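Local structure of sugar ABC transporter substrate-binding protein, BlMnBP1 (Bifidobacterium animalis subsp. lactis ATCC 27673, 6I5R) at residues W203-G213 with F305-T316; L222-K230 with D430-E441. The protein binds manno-oligosaccharides such as mannobiose as the solute-binding component of an ABC transporter, probably delivering beta-mannan fragments for uptake. All coordinates share one frame; numbering follows the deposited sequence.

Interaction 1: W203-G213 with F305-T316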
loop_
_atom_site.group_PDB
_atom_site.type_symbol
_atom_site.label_atom_id
_atom_site.label_comp_id
_atom_site.label_asym_id
_atom_site.label_seq_id
_atom_site.Cartn_x
_atom_site.Cartn_y
_atom_site.Cartn_z
ATOM N N TRP A 203 -5.383 -6.446 -3.048
ATOM C CA TRP A 203 -5.902 -7.569 -2.285
ATOM C C TRP A 203 -4.791 -8.364 -1.607
ATOM O O TRP A 203 -5.037 -9.004 -0.580
ATOM C CB TRP A 203 -6.749 -8.460 -3.193
ATOM C CG TRP A 203 -8.089 -7.859 -3.437
ATOM C CD1 TRP A 203 -8.393 -6.868 -4.322
ATOM C CD2 TRP A 203 -9.304 -8.185 -2.753
ATOM N NE1 TRP A 203 -9.744 -6.565 -4.246
ATOM C CE2 TRP A 203 -10.318 -7.363 -3.288
ATOM C CE3 TRP A 203 -9.634 -9.093 -1.736
ATOM C CZ2 TRP A 203 -11.641 -7.421 -2.834
ATOM C CZ3 TRP A 203 -10.946 -9.154 -1.301
ATOM C CH2 TRP A 203 -11.928 -8.313 -1.840
ATOM N N ASP A 204 -3.558 -8.300 -2.126
ATOM C CA ASP A 204 -2.444 -8.976 -1.480
ATOM C C ASP A 204 -2.085 -8.339 -0.143
ATOM O O ASP A 204 -1.335 -8.932 0.636
ATOM C CB ASP A 204 -1.193 -8.954 -2.368
ATOM C CG ASP A 204 -1.301 -9.844 -3.617
ATOM O OD1 ASP A 204 -2.250 -10.640 -3.741
ATOM O OD2 ASP A 204 -0.403 -9.752 -4.479
ATOM N N GLN A 205 -2.596 -7.142 0.131
ATOM C CA GLN A 205 -2.242 -6.438 1.350
ATOM C C GLN A 205 -2.941 -6.992 2.571
ATOM O O GLN A 205 -2.614 -6.578 3.686
ATOM C CB GLN A 205 -2.586 -4.961 1.202
ATOM C CG GLN A 205 -1.767 -4.281 0.112
ATOM C CD GLN A 205 -2.176 -2.849 -0.152
ATOM O OE1 GLN A 205 -3.088 -2.316 0.479
ATOM N NE2 GLN A 205 -1.499 -2.213 -1.113
ATOM N N TYR A 206 -3.866 -7.925 2.388
ATOM C CA TYR A 206 -4.673 -8.434 3.490
ATOM C C TYR A 206 -4.308 -9.839 3.923
ATOM O O TYR A 206 -4.827 -10.315 4.945
ATOM C CB TYR A 206 -6.159 -8.423 3.101
ATOM C CG TYR A 206 -6.601 -7.045 2.731
ATOM C CD1 TYR A 206 -6.330 -6.534 1.476
ATOM C CD2 TYR A 206 -7.235 -6.241 3.631
ATOM C CE1 TYR A 206 -6.677 -5.261 1.136
ATOM C CE2 TYR A 206 -7.599 -4.964 3.293
ATOM C CZ TYR A 206 -7.332 -4.476 2.036
ATOM O OH TYR A 206 -7.682 -3.178 1.710
ATOM N N ILE A 207 -3.457 -10.529 3.172
ATOM C CA ILE A 207 -3.402 -11.972 3.314
ATOM C C ILE A 207 -2.451 -12.453 4.398
ATOM O O ILE A 207 -2.438 -13.654 4.689
ATOM C CB ILE A 207 -2.978 -12.649 2.002
ATOM C CG1 ILE A 207 -1.577 -12.196 1.585
ATOM C CG2 ILE A 207 -3.967 -12.320 0.898
ATOM C CD1 ILE A 207 -0.840 -13.190 0.695
ATOM N N ALA A 208 -1.648 -11.566 4.995
ATOM C CA ALA A 208 -0.652 -11.963 5.978
ATOM C C ALA A 208 -1.133 -11.546 7.338
ATOM O O ALA A 208 -1.963 -12.261 7.958
ATOM C CB ALA A 208 0.715 -11.379 5.567
ATOM N N GLY A 209 -0.659 -10.446 7.909
ATOM C CA GLY A 209 -1.060 -10.090 9.254
ATOM C C GLY A 209 -2.565 -9.996 9.434
ATOM O O GLY A 209 -3.094 -10.411 10.463
ATOM N N ASN A 210 -3.267 -9.411 8.451
ATOM C CA ASN A 210 -4.700 -9.224 8.605
ATOM C C ASN A 210 -5.424 -10.547 8.657
ATOM O O ASN A 210 -6.417 -10.688 9.382
ATOM C CB ASN A 210 -5.289 -8.422 7.462
ATOM C CG ASN A 210 -4.982 -6.985 7.573
ATOM O OD1 ASN A 210 -3.829 -6.608 7.745
ATOM N ND2 ASN A 210 -6.033 -6.158 7.532
ATOM N N ALA A 211 -5.000 -11.497 7.828
ATOM C CA ALA A 211 -5.723 -12.754 7.718
ATOM C C ALA A 211 -5.221 -13.806 8.698
ATOM O O ALA A 211 -5.898 -14.822 8.881
ATOM C CB ALA A 211 -5.646 -13.294 6.289
ATOM N N THR A 212 -4.079 -13.580 9.356
ATOM C CA THR A 212 -3.495 -14.606 10.211
ATOM C C THR A 212 -3.233 -14.171 11.637
ATOM O O THR A 212 -3.049 -15.038 12.486
ATOM C CB THR A 212 -2.151 -15.128 9.662
ATOM O OG1 THR A 212 -1.148 -14.105 9.737
ATOM C CG2 THR A 212 -2.302 -15.637 8.235
ATOM N N GLY A 213 -3.182 -12.878 11.907
ATOM C CA GLY A 213 -2.732 -12.353 13.175
ATOM C C GLY A 213 -1.250 -12.508 13.455
ATOM O O GLY A 213 -0.801 -12.134 14.539
ATOM N N PHE A 305 -10.787 -5.213 7.508
ATOM C CA PHE A 305 -11.171 -6.295 6.618
ATOM C C PHE A 305 -11.897 -7.361 7.434
ATOM O O PHE A 305 -11.499 -7.654 8.564
ATOM C CB PHE A 305 -9.947 -6.916 5.914
ATOM C CG PHE A 305 -10.318 -7.856 4.764
ATOM C CD1 PHE A 305 -10.498 -9.215 4.990
ATOM C CD2 PHE A 305 -10.524 -7.376 3.483
ATOM C CE1 PHE A 305 -10.870 -10.064 3.974
ATOM C CE2 PHE A 305 -10.897 -8.229 2.461
ATOM C CZ PHE A 305 -11.066 -9.584 2.709
ATOM N N PRO A 306 -12.939 -7.964 6.901
ATOM C CA PRO A 306 -13.776 -8.874 7.712
ATOM C C PRO A 306 -13.217 -10.282 7.877
ATOM O O PRO A 306 -13.768 -11.268 7.414
ATOM C CB PRO A 306 -15.104 -8.862 6.943
ATOM C CG PRO A 306 -14.686 -8.610 5.514
ATOM C CD PRO A 306 -13.509 -7.714 5.564
ATOM N N ILE A 307 -12.085 -10.362 8.561
ATOM C CA ILE A 307 -11.555 -11.622 9.055
ATOM C C ILE A 307 -11.305 -11.466 10.545
ATOM O O ILE A 307 -10.825 -10.422 10.996
ATOM C CB ILE A 307 -10.258 -12.039 8.323
ATOM C CG1 ILE A 307 -10.600 -12.542 6.907
ATOM C CG2 ILE A 307 -9.536 -13.153 9.054
ATOM C CD1 ILE A 307 -9.409 -12.900 6.032
ATOM N N THR A 308 -11.689 -12.485 11.298
ATOM C CA THR A 308 -11.424 -12.577 12.725
ATOM C C THR A 308 -10.549 -13.798 12.966
ATOM O O THR A 308 -10.823 -14.887 12.447
ATOM C CB THR A 308 -12.722 -12.664 13.521
ATOM O OG1 THR A 308 -13.543 -11.524 13.239
ATOM C CG2 THR A 308 -12.432 -12.726 15.019
ATOM N N VAL A 309 -9.480 -13.600 13.720
ATOM C CA VAL A 309 -8.516 -14.649 14.034
ATOM C C VAL A 309 -8.626 -14.941 15.525
ATOM O O VAL A 309 -8.229 -14.107 16.349
ATOM C CB VAL A 309 -7.086 -14.233 13.652
ATOM C CG1 VAL A 309 -6.073 -15.271 14.075
ATOM C CG2 VAL A 309 -7.010 -14.028 12.145
ATOM N N ASP A 310 -9.129 -16.131 15.870
ATOM C CA ASP A 310 -9.242 -16.554 17.267
ATOM C C ASP A 310 -9.868 -15.446 18.101
ATOM O O ASP A 310 -9.373 -15.076 19.174
ATOM C CB ASP A 310 -7.869 -16.939 17.822
ATOM C CG ASP A 310 -7.932 -17.569 19.201
ATOM O OD1 ASP A 310 -9.007 -18.069 19.605
ATOM O OD2 ASP A 310 -6.889 -17.547 19.881
ATOM N N GLY A 311 -10.935 -14.861 17.567
ATOM C CA GLY A 311 -11.673 -13.840 18.278
ATOM C C GLY A 311 -11.136 -12.427 18.214
ATOM O O GLY A 311 -11.717 -11.546 18.858
ATOM N N LYS A 312 -10.062 -12.161 17.468
ATOM C CA LYS A 312 -9.542 -10.806 17.361
ATOM C C LYS A 312 -9.321 -10.448 15.897
ATOM O O LYS A 312 -8.977 -11.302 15.081
ATOM C CB LYS A 312 -8.204 -10.635 18.140
ATOM C CG LYS A 312 -7.517 -9.262 17.946
ATOM C CD LYS A 312 -8.358 -8.089 18.442
ATOM C CE LYS A 312 -7.502 -7.091 19.290
ATOM N NZ LYS A 312 -8.254 -6.464 20.460
ATOM N N GLN A 313 -9.556 -9.200 15.568
ATOM C CA GLN A 313 -9.259 -8.679 14.246
ATOM C C GLN A 313 -7.894 -8.017 14.282
ATOM O O GLN A 313 -7.492 -7.456 15.306
ATOM C CB GLN A 313 -10.320 -7.683 13.804
ATOM C CG GLN A 313 -11.651 -8.329 13.593
ATOM C CD GLN A 313 -12.531 -7.495 12.733
ATOM O OE1 GLN A 313 -12.737 -7.802 11.549
ATOM N NE2 GLN A 313 -13.089 -6.453 13.312
ATOM N N TYR A 314 -7.179 -8.105 13.155
ATOM C CA TYR A 314 -5.835 -7.571 13.013
ATOM C C TYR A 314 -5.744 -6.686 11.779
ATOM O O TYR A 314 -6.436 -6.911 10.776
ATOM C CB TYR A 314 -4.798 -8.683 12.873
ATOM C CG TYR A 314 -4.601 -9.510 14.101
ATOM C CD1 TYR A 314 -5.475 -10.521 14.406
ATOM C CD2 TYR A 314 -3.519 -9.291 14.958
ATOM C CE1 TYR A 314 -5.311 -11.300 15.532
ATOM C CE2 TYR A 314 -3.334 -10.072 16.086
ATOM C CZ TYR A 314 -4.261 -11.068 16.372
ATOM O OH TYR A 314 -4.128 -11.872 17.473
ATOM N N ALA A 315 -4.889 -5.671 11.867
ATOM C CA ALA A 315 -4.581 -4.810 10.733
ATOM C C ALA A 315 -3.095 -4.482 10.774
ATOM O O ALA A 315 -2.578 -4.028 11.801
ATOM C CB ALA A 315 -5.431 -3.530 10.759
ATOM N N THR A 316 -2.411 -4.731 9.658
ATOM C CA THR A 316 -0.993 -4.417 9.532
ATOM C C THR A 316 -0.822 -2.952 9.159
ATOM O O THR A 316 -1.515 -2.451 8.274
ATOM C CB THR A 316 -0.336 -5.279 8.450
ATOM O OG1 THR A 316 -0.414 -6.662 8.830
ATOM C CG2 THR A 316 1.109 -4.853 8.224
HETATM O O HOH W 1 0.844 -8.103 7.087
HETATM O O HOH W 2 -8.191 -9.575 11.106
HETATM O O HOH W 3 -8.638 -7.274 9.244
HETATM O O HOH W 4 -2.997 -3.721 6.803
#
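Y314 of strand 314-325 lays its ring over G213, the residue just after helix 209-212, where this short helix packs against the mixed sheet of the solute-binding fold. Its CB touches G209 O at 3.4 Å. CG is anti to the carbonyl carbon (chi1 -68°), which carries the ring over the helix end, where CG and CD1 lie 3.5 Å from G213 CA. Farther out, CE2 meets G213 O at 3.6 Å and CZ remains close to G213 CA. This CA stands 3.4 Å from the ring centroid and 6° off the normal, a CH-pi contact over the centre of one face. G213 has positive phi, and a CB on it would collide with Y314 CE1. With an alanine at Y314 the ring face is gone, which would probably open a gap over G213 CA. V309 flanks this site, CG1 against T212 O and CG2 against A211 O.

One turn back, N210 OD1 accepts T316 N at 3.0 Å in a fairly straight bond (159°); a water accepts from Y314 N and lies near N210 O and I307 O. A211 CB packs on I307 CD1. Y206 CD2 meets F305 CD2 at 3.5 Å with the rings oblique, and W203 CZ3 approaches the edge of F305; Y206 OH bonds G151 O on strand 139-155. Ring and methyl packing is thus backed by one direct hydrogen bond and by bridging waters.

Interaction 2: L222-K230 with D430-E441. With ZN (zinc ion), chain E.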
loop_
_atom_site.group_PDB
_atom_site.type_symbol
_atom_site.label_atom_id
_atom_site.label_comp_id
_atom_site.label_asym_id
_atom_site.label_seq_id
_atom_site.Cartn_x
_atom_site.Cartn_y
_atom_site.Cartn_z
ATOM N N LEU A 222 5.194 -17.277 4.998
ATOM C CA LEU A 222 4.798 -17.363 3.594
ATOM C C LEU A 222 5.880 -17.922 2.688
ATOM O O LEU A 222 5.593 -18.884 1.954
ATOM C CB LEU A 222 4.348 -15.972 3.119
ATOM C CG LEU A 222 3.893 -15.790 1.666
ATOM C CD1 LEU A 222 2.682 -16.593 1.368
ATOM C CD2 LEU A 222 3.597 -14.293 1.393
ATOM N N PRO A 223 7.113 -17.401 2.680
ATOM C CA PRO A 223 8.126 -17.918 1.756
ATOM C C PRO A 223 8.758 -19.229 2.192
ATOM O O PRO A 223 9.561 -19.776 1.435
ATOM C CB PRO A 223 9.168 -16.781 1.707
ATOM C CG PRO A 223 9.068 -16.146 3.057
ATOM C CD PRO A 223 7.585 -16.190 3.381
ATOM N N THR A 224 8.402 -19.763 3.362
ATOM C CA THR A 224 8.861 -21.087 3.751
ATOM C C THR A 224 7.747 -22.119 3.741
ATOM O O THR A 224 8.007 -23.268 4.109
ATOM C CB THR A 224 9.512 -21.061 5.137
ATOM O OG1 THR A 224 8.557 -20.621 6.106
ATOM C CG2 THR A 224 10.712 -20.126 5.179
ATOM N N THR A 225 6.525 -21.742 3.327
ATOM C CA THR A 225 5.357 -22.626 3.292
ATOM C C THR A 225 5.030 -22.982 1.847
ATOM O O THR A 225 4.810 -22.094 1.028
ATOM C CB THR A 225 4.147 -21.941 3.931
ATOM O OG1 THR A 225 4.472 -21.606 5.285
ATOM C CG2 THR A 225 2.891 -22.820 3.853
ATOM N N LYS A 226 4.963 -24.277 1.535
ATOM C CA LYS A 226 4.835 -24.654 0.131
ATOM C C LYS A 226 3.468 -24.323 -0.465
ATOM O O LYS A 226 3.381 -23.973 -1.649
ATOM C CB LYS A 226 5.111 -26.136 -0.045
ATOM C CG LYS A 226 6.567 -26.415 -0.217
ATOM C CD LYS A 226 6.826 -27.887 -0.066
ATOM C CE LYS A 226 8.298 -28.219 -0.383
ATOM N NZ LYS A 226 8.613 -29.667 -0.237
ATOM N N GLU A 227 2.389 -24.456 0.301
ATOM C CA GLU A 227 1.042 -24.211 -0.224
ATOM C C GLU A 227 0.287 -23.248 0.690
ATOM O O GLU A 227 -0.712 -23.612 1.342
ATOM C CB GLU A 227 0.280 -25.522 -0.406
ATOM C CG GLU A 227 0.872 -26.469 -1.417
ATOM C CD GLU A 227 -0.109 -27.581 -1.798
ATOM O OE1 GLU A 227 -0.319 -28.528 -0.986
ATOM O OE2 GLU A 227 -0.705 -27.484 -2.893
ATOM N N PRO A 228 0.693 -21.974 0.698
ATOM C CA PRO A 228 0.078 -21.004 1.620
ATOM C C PRO A 228 -1.306 -20.536 1.216
ATOM O O PRO A 228 -1.975 -19.884 2.025
ATOM C CB PRO A 228 1.063 -19.831 1.609
ATOM C CG PRO A 228 1.715 -19.906 0.217
ATOM C CD PRO A 228 1.791 -21.391 -0.104
ATOM N N PHE A 229 -1.748 -20.828 0.006
ATOM C CA PHE A 229 -3.035 -20.363 -0.471
ATOM C C PHE A 229 -4.141 -21.383 -0.267
ATOM O O PHE A 229 -5.298 -21.074 -0.559
ATOM C CB PHE A 229 -2.892 -19.973 -1.933
ATOM C CG PHE A 229 -1.758 -19.023 -2.154
ATOM C CD1 PHE A 229 -1.780 -17.754 -1.584
ATOM C CD2 PHE A 229 -0.650 -19.399 -2.883
ATOM C CE1 PHE A 229 -0.709 -16.860 -1.790
ATOM C CE2 PHE A 229 0.402 -18.531 -3.068
ATOM C CZ PHE A 229 0.375 -17.263 -2.531
ATOM N N LYS A 230 -3.809 -22.538 0.305
ATOM C CA LYS A 230 -4.805 -23.533 0.629
ATOM C C LYS A 230 -5.711 -23.050 1.757
ATOM O O LYS A 230 -5.318 -22.262 2.618
ATOM C CB LYS A 230 -4.139 -24.860 1.032
ATOM C CG LYS A 230 -3.445 -24.872 2.376
ATOM C CD LYS A 230 -2.830 -26.266 2.674
ATOM C CE LYS A 230 -3.917 -27.388 2.762
ATOM N NZ LYS A 230 -4.740 -27.306 3.991
ATOM N N ASP A 430 -5.180 -23.610 -6.014
ATOM C CA ASP A 430 -4.333 -24.760 -6.296
ATOM C C ASP A 430 -3.299 -24.434 -7.363
ATOM O O ASP A 430 -2.138 -24.831 -7.232
ATOM C CB ASP A 430 -5.180 -25.965 -6.728
ATOM C CG ASP A 430 -4.353 -27.217 -6.925
ATOM O OD1 ASP A 430 -3.554 -27.569 -6.022
ATOM O OD2 ASP A 430 -4.526 -27.852 -7.976
ATOM N N GLU A 431 -3.692 -23.716 -8.421
ATOM C CA GLU A 431 -2.706 -23.294 -9.423
ATOM C C GLU A 431 -1.595 -22.468 -8.784
ATOM O O GLU A 431 -0.406 -22.715 -9.015
ATOM C CB GLU A 431 -3.365 -22.499 -10.553
ATOM C CG GLU A 431 -2.420 -22.273 -11.748
ATOM C CD GLU A 431 -2.848 -21.151 -12.689
ATOM O OE1 GLU A 431 -3.865 -20.438 -12.479
ATOM O OE2 GLU A 431 -2.144 -20.965 -13.698
ATOM N N TRP A 432 -1.961 -21.467 -7.985
ATOM C CA TRP A 432 -0.934 -20.668 -7.325
ATOM C C TRP A 432 -0.062 -21.520 -6.402
ATOM O O TRP A 432 1.150 -21.329 -6.340
ATOM C CB TRP A 432 -1.565 -19.526 -6.524
ATOM C CG TRP A 432 -2.395 -18.523 -7.265
ATOM C CD1 TRP A 432 -2.862 -18.596 -8.546
ATOM C CD2 TRP A 432 -2.867 -17.270 -6.738
ATOM N NE1 TRP A 432 -3.592 -17.469 -8.838
ATOM C CE2 TRP A 432 -3.622 -16.647 -7.747
ATOM C CE3 TRP A 432 -2.736 -16.629 -5.499
ATOM C CZ2 TRP A 432 -4.236 -15.416 -7.560
ATOM C CZ3 TRP A 432 -3.339 -15.413 -5.313
ATOM C CH2 TRP A 432 -4.081 -14.813 -6.334
ATOM N N ASN A 433 -0.667 -22.422 -5.626
ATOM C CA ASN A 433 0.116 -23.216 -4.685
ATOM C C ASN A 433 1.203 -24.016 -5.395
ATOM O O ASN A 433 2.304 -24.180 -4.866
ATOM C CB ASN A 433 -0.797 -24.159 -3.895
ATOM C CG ASN A 433 -1.466 -23.466 -2.736
ATOM O OD1 ASN A 433 -0.900 -22.547 -2.149
ATOM N ND2 ASN A 433 -2.669 -23.909 -2.387
ATOM N N GLN A 434 0.897 -24.574 -6.572
ATOM C CA GLN A 434 1.873 -25.425 -7.251
ATOM C C GLN A 434 3.065 -24.602 -7.747
ATOM O O GLN A 434 4.228 -25.032 -7.633
ATOM C CB GLN A 434 1.159 -26.195 -8.378
ATOM C CG GLN A 434 0.239 -27.278 -7.814
ATOM C CD GLN A 434 -0.938 -27.701 -8.693
ATOM O OE1 GLN A 434 -1.163 -27.163 -9.786
ATOM N NE2 GLN A 434 -1.704 -28.670 -8.197
ATOM N N LYS A 435 2.807 -23.385 -8.226
ATOM C CA LYS A 435 3.889 -22.500 -8.636
ATOM C C LYS A 435 4.679 -22.019 -7.432
ATOM O O LYS A 435 5.914 -21.951 -7.478
ATOM C CB LYS A 435 3.344 -21.307 -9.421
ATOM C CG LYS A 435 2.785 -21.714 -10.796
ATOM C CD LYS A 435 2.243 -20.566 -11.627
ATOM C CE LYS A 435 1.665 -21.095 -12.948
ATOM N NZ LYS A 435 0.946 -20.029 -13.718
ATOM N N TRP A 436 3.986 -21.665 -6.344
ATOM C CA TRP A 436 4.680 -21.237 -5.135
ATOM C C TRP A 436 5.476 -22.377 -4.535
ATOM O O TRP A 436 6.625 -22.193 -4.127
ATOM C CB TRP A 436 3.672 -20.735 -4.112
ATOM C CG TRP A 436 4.249 -20.027 -2.976
ATOM C CD1 TRP A 436 4.511 -20.543 -1.744
ATOM C CD2 TRP A 436 4.580 -18.646 -2.915
ATOM N NE1 TRP A 436 5.005 -19.568 -0.919
ATOM C CE2 TRP A 436 5.058 -18.393 -1.621
ATOM C CE3 TRP A 436 4.548 -17.605 -3.841
ATOM C CZ2 TRP A 436 5.498 -17.149 -1.228
ATOM C CZ3 TRP A 436 4.972 -16.383 -3.447
ATOM C CH2 TRP A 436 5.456 -16.158 -2.155
ATOM N N ALA A 437 4.881 -23.568 -4.512
ATOM C CA ALA A 437 5.523 -24.715 -3.891
ATOM C C ALA A 437 6.864 -25.023 -4.552
ATOM O O ALA A 437 7.833 -25.344 -3.857
ATOM C CB ALA A 437 4.573 -25.907 -3.934
ATOM N N LYS A 438 6.956 -24.872 -5.884
ATOM C CA LYS A 438 8.224 -25.090 -6.574
ATOM C C LYS A 438 9.212 -24.002 -6.215
ATOM O O LYS A 438 10.404 -24.269 -6.037
ATOM C CB LYS A 438 8.010 -25.150 -8.089
ATOM C CG LYS A 438 7.473 -26.514 -8.516
ATOM C CD LYS A 438 6.797 -26.530 -9.887
ATOM C CE LYS A 438 7.758 -26.280 -11.018
ATOM N NZ LYS A 438 7.059 -26.724 -12.305
ATOM N N ALA A 439 8.728 -22.765 -6.094
ATOM C CA ALA A 439 9.602 -21.645 -5.790
ATOM C C ALA A 439 10.135 -21.729 -4.363
ATOM O O ALA A 439 11.294 -21.379 -4.103
ATOM C CB ALA A 439 8.845 -20.338 -6.015
ATOM N N VAL A 440 9.306 -22.199 -3.435
ATOM C CA VAL A 440 9.749 -22.443 -2.064
ATOM C C VAL A 440 10.836 -23.507 -2.048
ATOM O O VAL A 440 11.871 -23.350 -1.394
ATOM C CB VAL A 440 8.542 -22.838 -1.195
ATOM C CG1 VAL A 440 8.954 -23.394 0.167
ATOM C CG2 VAL A 440 7.630 -21.607 -1.013
ATOM N N GLU A 441 10.625 -24.594 -2.782
ATOM C CA GLU A 441 11.623 -25.656 -2.833
ATOM C C GLU A 441 12.934 -25.158 -3.416
ATOM O O GLU A 441 14.016 -25.474 -2.897
ATOM C CB GLU A 441 11.102 -26.830 -3.651
ATOM C CG GLU A 441 10.056 -27.575 -2.918
ATOM C CD GLU A 441 9.467 -28.768 -3.639
ATOM O OE1 GLU A 441 9.489 -28.838 -4.897
ATOM O OE2 GLU A 441 8.968 -29.657 -2.912
HETATM ZN ZN ZN E . -2.470 -19.104 -14.291
HETATM O O HOH W 5 11.991 -21.137 0.613
HETATM O O HOH W 6 -3.713 -26.452 -3.413
HETATM O O HOH W 7 -0.924 -18.807 -15.669
#
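The long C-terminal helix 425-443 holds the loop that follows helix 217-224 along one of its faces, through an aromatic cluster and an asparagine that grips a turn. N433 OD1 accepts F229 N at 2.9 Å, in the carbonyl plane and on a lone pair. F229 N belongs to the type I beta turn E227-K230. A water donating to E227 OE2 and D430 OD1 also accepts from N433 ND2, and probably eases the proximity of the two carboxylates.

Beside the turn, F229 joins W432 and W436 in the cluster. W432 points its edge at one face of F229 (planes 86° apart), P228 CG lies over the opposite face, and F229 in turn directs its edge at the face of W436 (76°). With its CG anti to the backbone N (chi1 -168°), W436 reaches alongside L222 and P228; NE1 donates to L222 O at 3.0 Å, nearly in the ring plane, CZ2 meets L222 CG at 3.6 Å, and P228 CG sits 3.8 Å from the centroid of the five-membered ring. Farther along, the extended K226 chain passes A437 and V440, and its NZ forms a salt bridge with E441 OE2 at 2.7 Å, on its anti lone pair.

From the N terminus the segments come in the order 203-213, 222-230, 305-316 and 430-441, so the two contacts cross rather than nest. Interaction 1 closes a loop of 91 intervening residues, joining the region of helix 209-212 to the start of strand 314-325 in the central sheet. Before that loop is complete, 222-230 runs out of the end of helix 217-224, and interaction 2 closes its own loop of 199 residues on the C-terminal helix 425-443. Their centres are 20 Å apart and they do not touch. Helix 239-252 is a neighbour of both: I307 packs on V243, and F229 on P240 and Y244.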